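PDB 5N4B: prolyl oligopeptidase from Galerina marginata, which cleaves peptides after proline residues and processes the precursor of amanitin toxins, acting both as a peptidase and as a macrocyclase. Local coordinates for residues Tyr372-Tyr377 and Asp383-Tyr388; Val34-Gln39 and Leu608-Lys613; Thr462-Glu467 and Ala558-Lys563; Ser204-Thr209 and Lys213-Gln218. The protein carries 1 engineered substitution. All coordinates share one frame; numbering follows the deposited sequence. Where two conformers were deposited one is given.

Contacts 1 and 4 are hairpins in two different four-stranded blades of the beta-propeller, their centres 27 Å apart. Contact 3 belongs to the hydrolase domain, where an edge strand of the mixed sheet meets a helix. It comes within about 9 Å of contact 1, nearest atoms, and the turn of contact 1 supplies Asn380 O, acceptor of a hydrogen bond from Gln463. Contact 2 joins a segment near the N-terminus to the hydrolase domain, about 17 Å from contact 4, nearest atoms. Contact 4 is near catalysis: the Gln218 side chain lies about 9 Å from that of His699, whose charge relay partners are Asp662 and the catalytic serine, replaced here by the engineered Ala578.

Contact 1 (Tyr372-Tyr377 and Asp383-Tyr388)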
# COMPACT_ATOMS: atom_id res chain seq x y z
N TYR A 372 20.92 -6.08 19.89
CA TYR A 372 20.66 -4.66 19.71
C TYR A 372 19.29 -4.49 19.07
O TYR A 372 18.69 -5.41 18.52
CB TYR A 372 21.70 -4.00 18.82
CG TYR A 372 23.09 -3.93 19.36
CD1 TYR A 372 23.92 -5.02 19.34
CD2 TYR A 372 23.56 -2.75 19.90
CE1 TYR A 372 25.23 -4.94 19.86
CE2 TYR A 372 24.85 -2.63 20.40
CZ TYR A 372 25.68 -3.74 20.39
OH TYR A 372 26.98 -3.68 20.88
N PHE A 373 18.78 -3.28 19.15
CA PHE A 373 17.51 -2.95 18.51
C PHE A 373 17.69 -1.71 17.66
O PHE A 373 18.33 -0.75 18.08
CB PHE A 373 16.40 -2.74 19.53
CG PHE A 373 16.11 -3.94 20.36
CD1 PHE A 373 15.20 -4.87 19.91
CD2 PHE A 373 16.79 -4.17 21.52
CE1 PHE A 373 14.93 -6.01 20.63
CE2 PHE A 373 16.51 -5.32 22.26
CZ PHE A 373 15.60 -6.22 21.83
N VAL A 374 17.12 -1.73 16.46
CA VAL A 374 17.09 -0.58 15.55
C VAL A 374 15.64 -0.12 15.51
O VAL A 374 14.75 -0.94 15.31
CB VAL A 374 17.64 -0.92 14.16
CG1 VAL A 374 17.76 0.31 13.29
CG2 VAL A 374 18.99 -1.65 14.25
N ALA A 375 15.41 1.18 15.74
CA ALA A 375 14.07 1.74 15.84
C ALA A 375 13.93 2.88 14.86
O ALA A 375 14.83 3.70 14.71
CB ALA A 375 13.83 2.30 17.25
N ILE A 376 12.76 2.95 14.22
CA ILE A 376 12.39 4.09 13.39
C ILE A 376 11.24 4.78 14.09
O ILE A 376 10.21 4.15 14.38
CB ILE A 376 12.03 3.69 11.96
CG1 ILE A 376 13.28 3.19 11.27
CG2 ILE A 376 11.43 4.91 11.20
CD1 ILE A 376 12.99 2.56 9.96
N TYR A 377 11.44 6.06 14.38
CA TYR A 377 10.42 6.96 14.89
C TYR A 377 9.98 7.88 13.79
O TYR A 377 10.80 8.40 13.01
CB TYR A 377 10.95 7.79 16.04
CG TYR A 377 10.98 7.07 17.34
CD1 TYR A 377 9.86 7.02 18.12
CD2 TYR A 377 12.13 6.43 17.78
CE1 TYR A 377 9.84 6.33 19.34
CE2 TYR A 377 12.13 5.79 19.00
CZ TYR A 377 10.98 5.73 19.74
OH TYR A 377 11.06 5.01 20.92
N ASP A 383 10.91 10.33 9.22
CA ASP A 383 11.47 9.21 9.94
C ASP A 383 12.87 9.50 10.48
O ASP A 383 13.70 10.14 9.81
CB ASP A 383 11.51 7.98 9.03
CG ASP A 383 10.14 7.38 8.80
OD1 ASP A 383 9.15 7.68 9.56
OD2 ASP A 383 10.00 6.49 7.91
N GLU A 384 13.12 8.97 11.67
CA GLU A 384 14.38 9.10 12.39
C GLU A 384 14.80 7.70 12.82
O GLU A 384 13.98 6.91 13.29
CB GLU A 384 14.22 9.98 13.60
CG GLU A 384 13.60 11.33 13.29
CD GLU A 384 13.45 12.24 14.50
OE1 GLU A 384 13.74 11.79 15.64
OE2 GLU A 384 13.06 13.41 14.34
N ILE A 385 16.08 7.38 12.69
CA ILE A 385 16.59 6.04 12.95
C ILE A 385 17.51 6.06 14.14
O ILE A 385 18.44 6.86 14.19
CB ILE A 385 17.30 5.48 11.70
CG1 ILE A 385 16.41 5.60 10.44
CG2 ILE A 385 17.68 4.02 11.96
CD1 ILE A 385 16.88 6.66 9.51
N TYR A 386 17.30 5.12 15.08
CA TYR A 386 18.11 5.03 16.30
C TYR A 386 18.56 3.60 16.53
O TYR A 386 17.82 2.66 16.28
CB TYR A 386 17.34 5.52 17.55
CG TYR A 386 16.94 6.97 17.45
CD1 TYR A 386 15.74 7.32 16.86
CD2 TYR A 386 17.76 7.97 17.87
CE1 TYR A 386 15.38 8.65 16.74
CE2 TYR A 386 17.41 9.28 17.79
CZ TYR A 386 16.23 9.62 17.20
OH TYR A 386 15.92 10.97 17.07
N LEU A 387 19.75 3.46 17.13
CA LEU A 387 20.29 2.20 17.61
C LEU A 387 20.16 2.17 19.13
O LEU A 387 20.53 3.15 19.79
CB LEU A 387 21.75 2.07 17.18
CG LEU A 387 22.42 0.79 17.61
CD1 LEU A 387 21.82 -0.43 16.91
CD2 LEU A 387 23.92 0.90 17.29
N TYR A 388 19.65 1.09 19.65
CA TYR A 388 19.49 0.83 21.08
C TYR A 388 20.27 -0.40 21.51
O TYR A 388 20.39 -1.38 20.76
CB TYR A 388 18.03 0.54 21.42
CG TYR A 388 17.13 1.74 21.44
CD1 TYR A 388 16.66 2.32 20.26
CD2 TYR A 388 16.77 2.32 22.63
CE1 TYR A 388 15.88 3.45 20.29
CE2 TYR A 388 15.94 3.46 22.66
CZ TYR A 388 15.50 3.98 21.48
OH TYR A 388 14.71 5.12 21.54
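Tyr377 O takes the short hydrogen bond of this strand pair, from Glu384 N at 2.7 Å, and also receives the CA-H of Asp383, with Asp383 CA 3.2 Å from Tyr377 O. Reciprocal backbone bonds repeat at Ala375 with Tyr386 and at Phe373 with Tyr388, zipping strands 372-377 and 383-388 together in antiparallel register. One face is built mainly of aromatic rings. There Tyr386 CD1 and Tyr388 OH both approach the edge of the Tyr377 ring, the first 3.8 Å from Tyr377 CD2 and the second 3.7 Å from Tyr377 CE2. Both side chains cross that of Tyr377 at about a right angle. Ala375 CB meets the Tyr388 ring obliquely, 3.8 Å from Tyr388 CE1. Tyr386 OH donates to Glu384 OE1 (2.7 Å) from above the carboxylate plane, while Glu384 OE2 forms a salt bridge with Arg379. The other face is aliphatic: Val374 places CG1 anti to its backbone N (chi1 -173°), beside Ile385, with Val374 CG1 and Ile385 CG2 3.9 Å apart. These strands are the central pair of a propeller blade; Val374 continues onto Ile408 of the next sheet, and the Phe373 ring meets Tyr326 of the preceding one. Six backbone bonds between an aromatic and an aliphatic face are consistent with a firmly held hairpin, with the Glu384 carboxylate held at both oxygens and its negative charge probably offset by Arg379.

Contact 2 (Val34-Gln39 and Leu608-Lys613); sequences VPDPYQ and LLKFHK
Val34 overlaps Leu609 through single methyl groups: the two side chains reach toward each other tip to tip, with Val34 CG1 4.1 Å from Leu609 CD1. Tyr24, on the strand paired with that of Val34, touches both residues and also Lys610, broadening this slender apolar bridge. Lys610 CD lies 4.0 Å from Asp36 OD2; beyond it the chain bends (chi3 67°) and NZ runs past the carboxylate toward Gln39, leaving Asp36 OD2 and Lys610 NZ 4.2 Å apart, beyond a salt bridge. A water links them, donating to Asp36 OD2 at 2.7 Å and accepting from Lys610 NZ at 2.6 Å. Each charge has a direct partner elsewhere: Asp36 OD2 pairs with Lys672, and Lys610 NZ with Glu42. Gln39 crosses the lysine at about a right angle, its CG 4.0 Å from Lys610 NZ, and its amide nitrogen also turns to Glu42. Asp36 to Gln39 form a type I beta turn, closed by Gln39 N bonding to Asp36 O at 3.0 Å. Here the end of a small N-terminal hairpin lies against a loop of the alpha/beta-hydrolase domain, consistent with the prolyl oligopeptidase fold, in which residues preceding the propeller form part of the catalytic domain together with the C-terminal portion.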
# COMPACT_ATOMS: atom_id res chain seq x y z
N VAL A 34 -34.13 4.89 -0.32
CA VAL A 34 -32.98 5.38 -1.06
C VAL A 34 -33.05 4.78 -2.46
O VAL A 34 -32.73 3.61 -2.66
CB VAL A 34 -31.66 4.99 -0.37
CG1 VAL A 34 -30.46 5.49 -1.18
CG2 VAL A 34 -31.61 5.57 1.05
N PRO A 35 -33.47 5.55 -3.46
CA PRO A 35 -33.44 5.02 -4.84
C PRO A 35 -32.01 4.69 -5.22
O PRO A 35 -31.08 5.43 -4.90
CB PRO A 35 -33.95 6.19 -5.67
CG PRO A 35 -34.82 6.99 -4.70
CD PRO A 35 -34.03 6.92 -3.41
N ASP A 36 -31.85 3.58 -5.96
CA ASP A 36 -30.54 3.16 -6.49
C ASP A 36 -30.74 2.84 -7.98
O ASP A 36 -30.68 1.69 -8.40
CB ASP A 36 -29.96 1.98 -5.72
CG ASP A 36 -28.40 1.88 -5.85
OD1 ASP A 36 -27.72 2.93 -5.90
OD2 ASP A 36 -27.88 0.74 -5.86
N PRO A 37 -30.96 3.88 -8.80
CA PRO A 37 -31.28 3.66 -10.21
C PRO A 37 -30.16 3.04 -10.99
O PRO A 37 -30.39 2.57 -12.11
CB PRO A 37 -31.61 5.08 -10.73
CG PRO A 37 -30.95 5.98 -9.76
CD PRO A 37 -31.02 5.29 -8.43
N TYR A 38 -28.93 3.07 -10.44
CA TYR A 38 -27.78 2.47 -11.10
C TYR A 38 -27.33 1.17 -10.42
O TYR A 38 -26.18 0.74 -10.58
CB TYR A 38 -26.63 3.49 -11.24
CG TYR A 38 -27.12 4.75 -11.95
CD1 TYR A 38 -27.66 4.70 -13.24
CD2 TYR A 38 -27.07 6.00 -11.31
CE1 TYR A 38 -28.13 5.83 -13.85
CE2 TYR A 38 -27.54 7.11 -11.92
CZ TYR A 38 -28.07 7.05 -13.17
OH TYR A 38 -28.58 8.21 -13.76
N GLN A 39 -28.24 0.53 -9.68
CA GLN A 39 -27.91 -0.76 -9.08
C GLN A 39 -27.40 -1.74 -10.12
O GLN A 39 -26.53 -2.57 -9.82
CB GLN A 39 -29.13 -1.33 -8.33
CG GLN A 39 -28.86 -2.69 -7.66
CD GLN A 39 -28.86 -3.85 -8.64
OE1 GLN A 39 -29.65 -3.86 -9.60
NE2 GLN A 39 -27.96 -4.82 -8.45
N LEU A 608 -21.15 4.46 -0.01
CA LEU A 608 -20.89 4.13 1.39
C LEU A 608 -22.08 3.48 2.08
O LEU A 608 -21.98 3.13 3.26
CB LEU A 608 -20.46 5.36 2.18
CG LEU A 608 -19.06 5.86 2.07
CD1 LEU A 608 -18.86 7.00 3.06
CD2 LEU A 608 -18.03 4.78 2.35
N LEU A 609 -23.21 3.31 1.38
CA LEU A 609 -24.31 2.53 1.92
C LEU A 609 -24.21 1.05 1.62
O LEU A 609 -24.77 0.25 2.36
CB LEU A 609 -25.68 3.05 1.45
CG LEU A 609 -26.01 4.46 1.88
CD1 LEU A 609 -27.37 4.84 1.36
CD2 LEU A 609 -25.95 4.61 3.36
N LYS A 610 -23.45 0.65 0.59
CA LYS A 610 -23.37 -0.75 0.18
C LYS A 610 -21.95 -1.31 0.16
O LYS A 610 -21.77 -2.46 -0.24
CB LYS A 610 -24.05 -0.96 -1.19
CG LYS A 610 -25.57 -0.63 -1.25
CD LYS A 610 -26.24 -1.03 -2.62
CE LYS A 610 -26.28 -2.53 -2.83
NZ LYS A 610 -27.07 -2.92 -4.06
N PHE A 611 -20.95 -0.56 0.60
CA PHE A 611 -19.57 -1.02 0.47
C PHE A 611 -19.34 -2.37 1.15
O PHE A 611 -18.49 -3.15 0.72
CB PHE A 611 -18.59 0.02 1.06
CG PHE A 611 -18.66 0.13 2.59
CD1 PHE A 611 -17.94 -0.72 3.39
CD2 PHE A 611 -19.50 1.05 3.21
CE1 PHE A 611 -18.04 -0.69 4.78
CE2 PHE A 611 -19.62 1.08 4.57
CZ PHE A 611 -18.87 0.24 5.38
N HIS A 612 -20.07 -2.65 2.23
CA HIS A 612 -19.86 -3.85 3.01
C HIS A 612 -20.49 -5.08 2.40
O HIS A 612 -20.31 -6.17 2.95
CB HIS A 612 -20.36 -3.64 4.44
CG HIS A 612 -21.81 -3.36 4.54
ND1 HIS A 612 -22.43 -2.39 3.78
CD2 HIS A 612 -22.77 -3.87 5.35
CE1 HIS A 612 -23.72 -2.36 4.07
NE2 HIS A 612 -23.94 -3.24 5.03
N LYS A 613 -21.18 -4.94 1.28
CA LYS A 613 -21.85 -6.04 0.58
C LYS A 613 -21.01 -6.64 -0.54
O LYS A 613 -21.47 -7.58 -1.20
CB LYS A 613 -23.17 -5.55 0.00
CG LYS A 613 -24.20 -4.97 0.98
CD LYS A 613 -24.51 -5.89 2.07
CE LYS A 613 -25.83 -5.55 2.75
NZ LYS A 613 -26.27 -6.76 3.50
O HOH W 1 -29.03 -1.22 -4.47

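Contact 3 (Thr462-Glu467 and Ala558-Lys563)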
# COMPACT_ATOMS: atom_id res chain seq x y z
N THR A 462 9.26 21.14 1.77
CA THR A 462 9.11 21.80 3.07
C THR A 462 7.81 21.31 3.69
O THR A 462 6.98 20.69 3.02
CB THR A 462 9.05 23.32 3.00
OG1 THR A 462 7.92 23.71 2.18
CG2 THR A 462 10.36 23.90 2.44
N GLN A 463 7.65 21.55 4.96
CA GLN A 463 6.44 21.22 5.67
C GLN A 463 5.86 22.49 6.27
O GLN A 463 6.57 23.24 6.96
CB GLN A 463 6.74 20.18 6.76
CG GLN A 463 5.52 19.67 7.50
CD GLN A 463 5.94 18.59 8.47
OE1 GLN A 463 6.74 18.84 9.38
NE2 GLN A 463 5.43 17.42 8.27
N VAL A 464 4.60 22.73 5.98
CA VAL A 464 3.87 23.87 6.50
C VAL A 464 2.69 23.36 7.33
O VAL A 464 2.31 22.19 7.27
CB VAL A 464 3.40 24.81 5.38
CG1 VAL A 464 4.58 25.31 4.61
CG2 VAL A 464 2.41 24.15 4.47
N TRP A 465 2.12 24.22 8.17
CA TRP A 465 0.99 23.86 9.00
C TRP A 465 -0.18 24.76 8.68
O TRP A 465 -0.02 25.97 8.48
CB TRP A 465 1.33 23.96 10.50
CG TRP A 465 2.38 23.00 10.94
CD1 TRP A 465 3.72 23.10 10.73
CD2 TRP A 465 2.16 21.81 11.66
NE1 TRP A 465 4.35 22.00 11.26
CE2 TRP A 465 3.41 21.21 11.87
CE3 TRP A 465 1.03 21.20 12.17
CZ2 TRP A 465 3.54 19.98 12.58
CZ3 TRP A 465 1.14 20.03 12.86
CH2 TRP A 465 2.40 19.43 13.07
N TYR A 466 -1.36 24.16 8.61
CA TYR A 466 -2.61 24.89 8.37
C TYR A 466 -3.63 24.45 9.41
O TYR A 466 -3.44 23.50 10.15
CB TYR A 466 -3.14 24.68 6.94
CG TYR A 466 -3.63 23.28 6.65
CD1 TYR A 466 -2.75 22.26 6.29
CD2 TYR A 466 -4.97 22.97 6.71
CE1 TYR A 466 -3.21 20.99 6.02
CE2 TYR A 466 -5.42 21.71 6.45
CZ TYR A 466 -4.55 20.73 6.09
OH TYR A 466 -5.03 19.46 5.82
N GLU A 467 -4.76 25.13 9.44
CA GLU A 467 -5.80 24.90 10.45
C GLU A 467 -7.04 24.36 9.77
O GLU A 467 -7.48 24.89 8.74
CB GLU A 467 -6.15 26.21 11.16
CG GLU A 467 -7.05 26.07 12.33
CD GLU A 467 -7.25 27.39 13.06
OE1 GLU A 467 -6.25 28.13 13.21
OE2 GLU A 467 -8.38 27.67 13.50
N ALA A 558 -6.60 22.64 0.61
CA ALA A 558 -6.70 23.26 -0.71
C ALA A 558 -7.02 24.74 -0.58
O ALA A 558 -6.47 25.56 -1.32
CB ALA A 558 -7.76 22.54 -1.55
N GLN A 559 -7.87 25.08 0.38
CA GLN A 559 -8.20 26.48 0.61
C GLN A 559 -6.97 27.25 1.08
O GLN A 559 -6.73 28.38 0.66
CB GLN A 559 -9.35 26.57 1.63
CG GLN A 559 -10.64 25.99 1.06
CD GLN A 559 -11.76 25.89 2.06
OE1 GLN A 559 -11.56 25.52 3.23
NE2 GLN A 559 -12.95 26.20 1.61
N PHE A 560 -6.17 26.62 1.95
CA PHE A 560 -4.95 27.23 2.47
C PHE A 560 -3.92 27.47 1.38
O PHE A 560 -3.26 28.51 1.36
CB PHE A 560 -4.38 26.29 3.55
CG PHE A 560 -2.99 26.64 4.03
CD1 PHE A 560 -2.80 27.52 5.05
CD2 PHE A 560 -1.89 26.06 3.47
CE1 PHE A 560 -1.51 27.81 5.50
CE2 PHE A 560 -0.61 26.38 3.92
CZ PHE A 560 -0.45 27.24 4.93
N LEU A 561 -3.78 26.52 0.45
CA LEU A 561 -2.80 26.70 -0.64
C LEU A 561 -3.10 27.97 -1.41
O LEU A 561 -2.19 28.69 -1.80
CB LEU A 561 -2.82 25.50 -1.57
CG LEU A 561 -2.28 24.19 -1.01
CD1 LEU A 561 -2.50 23.08 -2.00
CD2 LEU A 561 -0.83 24.30 -0.68
N VAL A 562 -4.38 28.23 -1.66
CA VAL A 562 -4.75 29.42 -2.43
C VAL A 562 -4.66 30.67 -1.55
O VAL A 562 -4.09 31.69 -1.96
CB VAL A 562 -6.14 29.23 -3.03
CG1 VAL A 562 -6.61 30.52 -3.70
CG2 VAL A 562 -6.14 28.11 -4.06
N LYS A 563 -5.21 30.61 -0.33
CA LYS A 563 -5.25 31.80 0.53
C LYS A 563 -3.85 32.32 0.81
O LYS A 563 -3.62 33.55 0.81
CB LYS A 563 -6.00 31.45 1.81
CG LYS A 563 -6.14 32.60 2.83
CD LYS A 563 -7.15 33.58 2.37
CE LYS A 563 -7.42 34.59 3.49
NZ LYS A 563 -8.08 35.83 2.93
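Phe560 presents one ring face to Tyr466 CB, which stands over it in a CH-pi contact, 3.6 Å from Tyr466 CB to the ring centroid. The closest pair is Tyr466 CB with Phe560 CD1, at 3.4 Å. Two further groups meet the same ring obliquely: Val464 CG2 lies 3.8 Å from Phe560 CE2, and Trp465 O lies 3.8 Å from Phe560 CZ. The phenyl thus bridges successive residues of the strand. Its CG is anti to the backbone N (chi1 170°), which carries the ring out from the helix toward the strand. Strand 459-467 is an outermost member of the mixed sheet of the alpha/beta-hydrolase domain, and helix 548-563 packs across it at 113° between the short segments, with their axes 9.0 Å apart. With chi1 at 68° the Tyr466 ring leads away from the Phe560 ring, and the two meet obliquely, centroids 5.8 Å apart. The phenol continues along the helix, touching Ala556 and Ala557, and its hydroxyl donates to Asp553 O. Around the Phe560 ring, Met476 of the adjacent strand and the ring of Tyr566 add to the packing.

Contact 4 (Ser204-Thr209 and Lys213-Gln218)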
# COMPACT_ATOMS: atom_id res chain seq x y z
N SER A 204 -1.79 -13.06 3.75
CA SER A 204 -0.78 -13.21 4.80
C SER A 204 0.60 -13.19 4.17
O SER A 204 0.75 -13.16 2.95
CB SER A 204 -0.97 -14.48 5.65
OG SER A 204 -0.40 -15.66 5.04
N THR A 205 1.60 -13.17 5.04
CA THR A 205 2.99 -13.39 4.66
C THR A 205 3.26 -14.90 4.55
O THR A 205 2.42 -15.73 4.92
CB THR A 205 3.90 -12.76 5.74
OG1 THR A 205 3.47 -13.17 7.03
CG2 THR A 205 3.84 -11.24 5.64
N ILE A 206 4.44 -15.24 4.04
CA ILE A 206 4.97 -16.60 4.07
C ILE A 206 5.99 -16.64 5.20
O ILE A 206 6.98 -15.89 5.17
CB ILE A 206 5.64 -16.95 2.73
CG1 ILE A 206 4.62 -16.96 1.59
CG2 ILE A 206 6.40 -18.25 2.81
CD1 ILE A 206 5.18 -17.04 0.25
N ILE A 207 5.79 -17.56 6.16
CA ILE A 207 6.59 -17.62 7.39
C ILE A 207 7.22 -19.00 7.52
O ILE A 207 6.56 -19.96 7.90
CB ILE A 207 5.75 -17.27 8.61
CG1 ILE A 207 5.21 -15.84 8.49
CG2 ILE A 207 6.56 -17.41 9.89
CD1 ILE A 207 6.24 -14.76 8.58
N TRP A 208 8.51 -19.11 7.24
CA TRP A 208 9.20 -20.37 7.42
C TRP A 208 9.40 -20.68 8.89
O TRP A 208 9.65 -19.80 9.72
CB TRP A 208 10.59 -20.30 6.80
CG TRP A 208 10.60 -20.34 5.26
CD1 TRP A 208 10.51 -19.26 4.40
CD2 TRP A 208 10.72 -21.50 4.43
NE1 TRP A 208 10.55 -19.69 3.10
CE2 TRP A 208 10.68 -21.06 3.08
CE3 TRP A 208 10.86 -22.88 4.68
CZ2 TRP A 208 10.79 -21.91 2.01
CZ3 TRP A 208 10.95 -23.74 3.59
CH2 TRP A 208 10.91 -23.27 2.29
N THR A 209 9.34 -21.98 9.21
CA THR A 209 9.87 -22.43 10.47
C THR A 209 11.40 -22.40 10.41
O THR A 209 12.02 -22.50 9.33
CB THR A 209 9.32 -23.81 10.83
OG1 THR A 209 9.48 -24.71 9.73
CG2 THR A 209 7.84 -23.72 11.21
N LYS A 213 11.96 -26.59 7.35
CA LYS A 213 11.25 -27.75 6.82
C LYS A 213 9.98 -27.35 6.08
O LYS A 213 9.44 -28.16 5.32
CB LYS A 213 10.87 -28.69 7.99
CG LYS A 213 12.05 -29.31 8.71
CD LYS A 213 11.56 -30.24 9.79
CE LYS A 213 12.69 -31.06 10.42
NZ LYS A 213 12.16 -31.72 11.67
N GLY A 214 9.49 -26.15 6.31
CA GLY A 214 8.20 -25.77 5.75
C GLY A 214 7.89 -24.35 6.14
O GLY A 214 8.66 -23.69 6.84
N PHE A 215 6.70 -23.92 5.74
CA PHE A 215 6.27 -22.57 6.01
C PHE A 215 4.79 -22.48 6.27
O PHE A 215 3.98 -23.28 5.81
CB PHE A 215 6.64 -21.62 4.85
CG PHE A 215 6.18 -22.07 3.50
CD1 PHE A 215 4.88 -21.82 3.08
CD2 PHE A 215 7.03 -22.73 2.64
CE1 PHE A 215 4.43 -22.25 1.82
CE2 PHE A 215 6.57 -23.16 1.40
CZ PHE A 215 5.27 -22.94 1.02
N LEU A 216 4.45 -21.48 7.04
CA LEU A 216 3.07 -21.14 7.32
C LEU A 216 2.58 -20.13 6.30
O LEU A 216 3.32 -19.24 5.87
CB LEU A 216 2.88 -20.55 8.73
CG LEU A 216 3.19 -21.58 9.83
CD1 LEU A 216 4.55 -21.36 10.40
CD2 LEU A 216 2.17 -21.61 10.84
N TYR A 217 1.30 -20.23 5.96
CA TYR A 217 0.62 -19.40 4.97
C TYR A 217 -0.88 -19.46 5.23
O TYR A 217 -1.40 -20.48 5.69
CB TYR A 217 0.95 -19.88 3.56
CG TYR A 217 0.31 -21.19 3.21
CD1 TYR A 217 0.82 -22.41 3.67
CD2 TYR A 217 -0.86 -21.21 2.51
CE1 TYR A 217 0.18 -23.59 3.40
CE2 TYR A 217 -1.52 -22.40 2.25
CZ TYR A 217 -1.01 -23.58 2.72
OH TYR A 217 -1.69 -24.78 2.47
N GLN A 218 -1.57 -18.37 4.91
CA GLN A 218 -3.02 -18.31 5.03
C GLN A 218 -3.66 -18.73 3.72
O GLN A 218 -3.29 -18.24 2.64
CB GLN A 218 -3.49 -16.93 5.42
CG GLN A 218 -5.02 -16.86 5.52
CD GLN A 218 -5.45 -15.59 6.17
OE1 GLN A 218 -5.88 -15.59 7.31
NE2 GLN A 218 -5.26 -14.47 5.48
O HOH W 2 1.90 -17.03 7.46
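Trp208 and Phe215 interlock across the first hairpin of a four-stranded propeller blade, where the outermost strand 207-208 runs antiparallel to strand 214-219. The edge of Phe215 is pressed against the face of the indole in a T-shaped pair, Phe215 CD2 sitting 3.9 Å from Trp208 CZ2 with the ring planes at 68°. Lower on the same side chain, Phe215 CB covers the five-membered ring of Trp208. This rests on a crowded first torsion (chi1 53°), which sets the phenyl between its backbone N and carbonyl carbon and lets it fit between two bumps: the indole on one side, and Ile206 alongside, with Ile206 CG2 3.9 Å from Phe215 CD1. Ile172 of the preceding blade meets both Ile206 and Phe215, extending this cluster across to the neighbouring sheet. Ile207 and Leu216 share the opposite face and touch Thr267 of the following blade; the Thr209 side chain crosses that of Leu216 at about a right angle, Thr209 CG2 4.1 Å from Leu216 CD1. Gly214 O accepts from Thr209 N and also lies 3.2 Å from Trp208 CE3. Ile207 and Leu216 exchange reciprocal backbone bonds, and toward Ser204 the link runs through a water and a side chain. The water donates to Thr205 O and, weakly, to Leu216 O. Ser204 OG accepts from Gln218 N at 3.0 Å while donating its own proton to Thr205 O at 2.8 Å.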